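Local structure of Lmo0131 protein (Listeria monocytogenes, 4Q6J) at residues B[11-14]-B[15-19]; B[44-47]-B[48-51]. The protein is an EAL-domain protein with a TIM-barrel-like fold that probably acts as a cyclic di-GMP-specific phosphodiesterase. All coordinates share one frame; numbering follows the deposited sequence. Where two conformers were deposited one is given.

Contact 1 of 2, residues B[11-14]-B[15-19]; sequences IWDA and IRRNS
Ile-15 N, Arg-16 N and Arg-17 N bond back to the carbonyls of Ile-11, Trp-12 and Asp-13 along the last turns of helix 8-16, and Ser-19 N reaches Ala-14 O at 3.0 Å in a Schellman motif, with Asn-18 at positive phi. On the outer side, Arg-17 starts with CG beside its backbone N (chi1 -57°) and runs extended to NE, which carries the guanidinium back over the preceding turn. Asp-13 was modelled in two conformers; in one, Arg-17 NH2 lies 2.7 Å from Asp-13 OD2, a salt bridge whose weak hydrogen bond (119° at the hydrogen) is therefore doubtful. Asp-13 CB sits 3.3 Å above the guanidinium plane toward its rim, and the carboxylate is turned 51° from that plane. Arg-16 turns elsewhere: its NH2 approaches Trp-12 CE3 obliquely at 4.1 Å, and Leu-184 of the second subunit packs on both residues. On the buried side, Ile-11 CG2 meets Ile-15 CD1 at 4.0 Å, and both isoleucines rest on helix 53-62. The helix is amphipathic, its branched apolar side chains facing the protein, while the poorly aligned bridge of Asp-13 and Arg-17, where it forms, owes its attraction probably more to charge than to directed hydrogen bonding.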
loop_
_atom_site.group_PDB
_atom_site.type_symbol
_atom_site.label_atom_id
_atom_site.label_comp_id
_atom_site.label_asym_id
_atom_site.label_seq_id
_atom_site.Cartn_x
_atom_site.Cartn_y
_atom_site.Cartn_z
ATOM N N ILE B 11 -18.007 18.336 -11.503
ATOM C CA ILE B 11 -17.936 17.418 -10.355
ATOM C C ILE B 11 -17.875 18.129 -8.993
ATOM O O ILE B 11 -18.737 17.914 -8.154
ATOM C CB ILE B 11 -16.767 16.399 -10.507
ATOM C CG1 ILE B 11 -17.117 15.384 -11.604
ATOM C CG2 ILE B 11 -16.456 15.707 -9.188
ATOM C CD1 ILE B 11 -16.045 14.424 -11.948
ATOM N N TRP B 12 -16.895 19.003 -8.829
ATOM C CA TRP B 12 -16.649 19.697 -7.578
ATOM C C TRP B 12 -17.868 20.529 -7.205
ATOM O O TRP B 12 -18.196 20.636 -6.050
ATOM C CB TRP B 12 -15.360 20.541 -7.671
ATOM C CG TRP B 12 -14.121 19.714 -7.536
ATOM C CD1 TRP B 12 -13.943 18.460 -7.983
ATOM C CD2 TRP B 12 -12.889 20.087 -6.893
ATOM N NE1 TRP B 12 -12.698 18.010 -7.665
ATOM C CE2 TRP B 12 -12.027 18.989 -6.991
ATOM C CE3 TRP B 12 -12.441 21.236 -6.237
ATOM C CZ2 TRP B 12 -10.738 19.006 -6.478
ATOM C CZ3 TRP B 12 -11.162 21.245 -5.731
ATOM C CH2 TRP B 12 -10.329 20.135 -5.843
ATOM N N ASP B 13 -18.596 21.140 -8.132
ATOM C CA ASP B 13 -19.776 21.910 -7.767
ATOM C C ASP B 13 -20.916 21.006 -7.304
ATOM O O ASP B 13 -21.706 21.395 -6.449
ATOM C CB ASP B 13 -20.225 22.827 -8.895
ATOM C CG ASP B 13 -20.984 24.039 -8.380
ATOM O OD1 ASP B 13 -20.994 24.260 -7.145
ATOM O OD2 ASP B 13 -21.557 24.779 -9.209
ATOM N N ALA B 14 -20.996 19.794 -7.846
ATOM C CA ALA B 14 -22.021 18.858 -7.392
ATOM C C ALA B 14 -21.744 18.401 -5.950
ATOM O O ALA B 14 -22.618 18.319 -5.126
ATOM C CB ALA B 14 -22.112 17.691 -8.326
ATOM N N ILE B 15 -20.496 18.116 -5.653
ATOM C CA ILE B 15 -20.088 17.784 -4.303
ATOM C C ILE B 15 -20.385 18.920 -3.291
ATOM O O ILE B 15 -20.738 18.673 -2.138
ATOM C CB ILE B 15 -18.606 17.474 -4.311
ATOM C CG1 ILE B 15 -18.364 16.102 -4.900
ATOM C CG2 ILE B 15 -18.057 17.515 -2.949
ATOM C CD1 ILE B 15 -16.962 15.896 -5.242
ATOM N N ARG B 16 -20.246 20.167 -3.724
ATOM C CA ARG B 16 -20.579 21.325 -2.880
ATOM C C ARG B 16 -22.084 21.510 -2.669
ATOM O O ARG B 16 -22.520 21.919 -1.593
ATOM C CB ARG B 16 -19.968 22.605 -3.451
ATOM C CG ARG B 16 -18.460 22.623 -3.337
ATOM C CD ARG B 16 -17.918 24.012 -3.085
ATOM N NE ARG B 16 -16.460 24.029 -3.095
ATOM C CZ ARG B 16 -15.738 24.128 -4.200
ATOM N NH1 ARG B 16 -16.344 24.203 -5.375
ATOM N NH2 ARG B 16 -14.420 24.150 -4.135
ATOM N N ARG B 17 -22.870 21.208 -3.700
ATOM C CA ARG B 17 -24.318 21.157 -3.563
ATOM C C ARG B 17 -24.790 19.969 -2.702
ATOM O O ARG B 17 -25.984 19.833 -2.459
ATOM C CB ARG B 17 -24.992 21.078 -4.933
ATOM C CG ARG B 17 -24.647 22.208 -5.894
ATOM C CD ARG B 17 -24.976 21.806 -7.345
ATOM N NE ARG B 17 -24.310 22.615 -8.377
ATOM C CZ ARG B 17 -23.741 22.113 -9.477
ATOM N NH1 ARG B 17 -23.744 20.799 -9.691
ATOM N NH2 ARG B 17 -23.166 22.921 -10.365
ATOM N N ASN B 18 -23.863 19.128 -2.236
ATOM C CA ASN B 18 -24.207 17.870 -1.556
ATOM C C ASN B 18 -25.214 17.097 -2.376
ATOM O O ASN B 18 -26.224 16.579 -1.879
ATOM C CB ASN B 18 -24.732 18.096 -0.139
ATOM C CG ASN B 18 -23.649 17.931 0.909
ATOM O OD1 ASN B 18 -22.835 17.009 0.833
ATOM N ND2 ASN B 18 -23.623 18.834 1.885
ATOM N N SER B 19 -24.920 17.037 -3.656
ATOM C CA SER B 19 -25.817 16.496 -4.629
ATOM C C SER B 19 -25.613 14.963 -4.811
ATOM O O SER B 19 -25.129 14.525 -5.847
ATOM C CB SER B 19 -25.578 17.286 -5.921
ATOM O OG SER B 19 -26.545 17.010 -6.883
#

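Contact 2 of 2, residues B[44-47]-B[48-51]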
loop_
_atom_site.group_PDB
_atom_site.type_symbol
_atom_site.label_atom_id
_atom_site.label_comp_id
_atom_site.label_asym_id
_atom_site.label_seq_id
_atom_site.Cartn_x
_atom_site.Cartn_y
_atom_site.Cartn_z
ATOM N N LEU B 44 -23.245 10.291 -7.343
ATOM C CA LEU B 44 -23.194 11.740 -7.367
ATOM C C LEU B 44 -23.935 12.166 -8.613
ATOM O O LEU B 44 -23.599 11.745 -9.719
ATOM C CB LEU B 44 -21.759 12.262 -7.417
ATOM C CG LEU B 44 -21.586 13.787 -7.478
ATOM C CD1 LEU B 44 -21.919 14.437 -6.151
ATOM C CD2 LEU B 44 -20.191 14.140 -7.931
ATOM N N LYS B 45 -24.961 12.983 -8.443
ATOM C CA LYS B 45 -25.696 13.486 -9.582
ATOM C C LYS B 45 -25.096 14.831 -9.921
ATOM O O LYS B 45 -25.138 15.735 -9.092
ATOM C CB LYS B 45 -27.190 13.636 -9.258
ATOM C CG LYS B 45 -28.029 13.682 -10.522
ATOM C CD LYS B 45 -29.355 14.366 -10.326
ATOM C CE LYS B 45 -30.404 13.941 -11.374
ATOM N NZ LYS B 45 -30.116 14.381 -12.763
ATOM N N THR B 46 -24.537 14.957 -11.125
ATOM C CA THR B 46 -24.008 16.245 -11.604
ATOM C C THR B 46 -24.965 16.881 -12.600
ATOM O O THR B 46 -26.116 16.475 -12.715
ATOM C CB THR B 46 -22.661 16.091 -12.292
ATOM O OG1 THR B 46 -22.875 15.574 -13.611
ATOM C CG2 THR B 46 -21.731 15.161 -11.480
ATOM N N ALA B 47 -24.478 17.878 -13.325
ATOM C CA ALA B 47 -25.323 18.603 -14.252
ATOM C C ALA B 47 -25.715 17.706 -15.406
ATOM O O ALA B 47 -26.856 17.710 -15.850
ATOM C CB ALA B 47 -24.611 19.841 -14.763
ATOM N N THR B 48 -24.761 16.922 -15.888
ATOM C CA THR B 48 -24.941 16.230 -17.153
ATOM C C THR B 48 -25.023 14.707 -17.013
ATOM O O THR B 48 -25.261 14.004 -17.991
ATOM C CB THR B 48 -23.827 16.625 -18.150
ATOM O OG1 THR B 48 -22.555 16.216 -17.646
ATOM C CG2 THR B 48 -23.820 18.130 -18.371
ATOM N N THR B 49 -24.846 14.196 -15.799
ATOM C CA THR B 49 -24.787 12.758 -15.614
ATOM C C THR B 49 -24.907 12.365 -14.149
ATOM O O THR B 49 -25.158 13.216 -13.297
ATOM C CB THR B 49 -23.487 12.185 -16.239
ATOM O OG1 THR B 49 -23.598 10.772 -16.428
ATOM C CG2 THR B 49 -22.272 12.515 -15.378
ATOM N N ILE B 50 -24.762 11.063 -13.885
ATOM C CA ILE B 50 -24.752 10.489 -12.535
ATOM C C ILE B 50 -23.528 9.595 -12.408
ATOM O O ILE B 50 -23.357 8.651 -13.181
ATOM C CB ILE B 50 -26.064 9.705 -12.200
ATOM C CG1 ILE B 50 -27.273 10.583 -12.489
ATOM C CG2 ILE B 50 -26.111 9.315 -10.732
ATOM C CD1 ILE B 50 -28.536 10.096 -11.946
ATOM N N LEU B 51 -22.672 9.904 -11.441
ATOM C CA LEU B 51 -21.393 9.224 -11.256
ATOM C C LEU B 51 -21.392 8.256 -10.078
ATOM O O LEU B 51 -22.038 8.505 -9.063
ATOM C CB LEU B 51 -20.276 10.261 -11.049
ATOM C CG LEU B 51 -19.283 10.618 -12.175
ATOM C CD1 LEU B 51 -19.969 10.799 -13.491
ATOM C CD2 LEU B 51 -18.501 11.861 -11.832
#
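A short beta hairpin joins strand 35-45 to the short strand 50-51, and Leu-44 with Leu-51 forms its hydrogen-bonded antiparallel pair. Leu-51 N donates to Leu-44 O at 2.7 Å and Leu-44 N to Leu-51 O at 2.8 Å. The CA of Ile-50 adds a C-H...O contact to Leu-44 O. Nearer the bend, Thr-46 N donates to Thr-49 O at 2.9 Å, and Ala-47 and Thr-48 between them have the backbone angles of a type I turn. Lys-45 and Ile-50, the non-hydrogen-bonded pair, touch through their aliphatic parts, Lys-45 CG lying 3.7 Å from Ile-50 CG1 on the face that also carries Leu-21. On the other face the CB atoms of Leu-44 and Leu-51 come within 4.4 Å, and both leucines pack on Phe-56. With chi1 at 77°, Thr-46 OG1 stands between its own backbone N and carbonyl carbon and turns into the bend, 3.2 Å from Thr-48 N. Its hydroxyl and that of Thr-48 both hydrogen-bond Glu-10 OE2, so one carboxylate oxygen of helix 8-16 ties Thr-46 to Thr-48. The arrangement is that of a short beta hairpin, its type I bend closed by the single backbone bond from Thr-46 N to Thr-49 O, with strand 50-51 pairing with the end of strand 35-45 in the curled sheet of this TIM-barrel-like fold.

Overall arrangement
Contact 1 ends before contact 2 begins along the chain, with strand 20-29 and most of strand 35-45 between them, yet their centres are about 9 Å apart, on the same side of the chain's centre. Ser-19 joins them directly: its OG lies 2.9 Å from Lys-45 O, a probable hydrogen bond, and its backbone also bonds to Lys-45. Apolar packing runs alongside, with Ile-11 CD1 3.6 Å from Leu-51 CD2. The N-terminal helix 8-16 therefore lies against the hairpin of strands 35-45 and 50-51, and helix 53-62 packs on both, so that the first elements of the EAL domain form one compact corner of the fold.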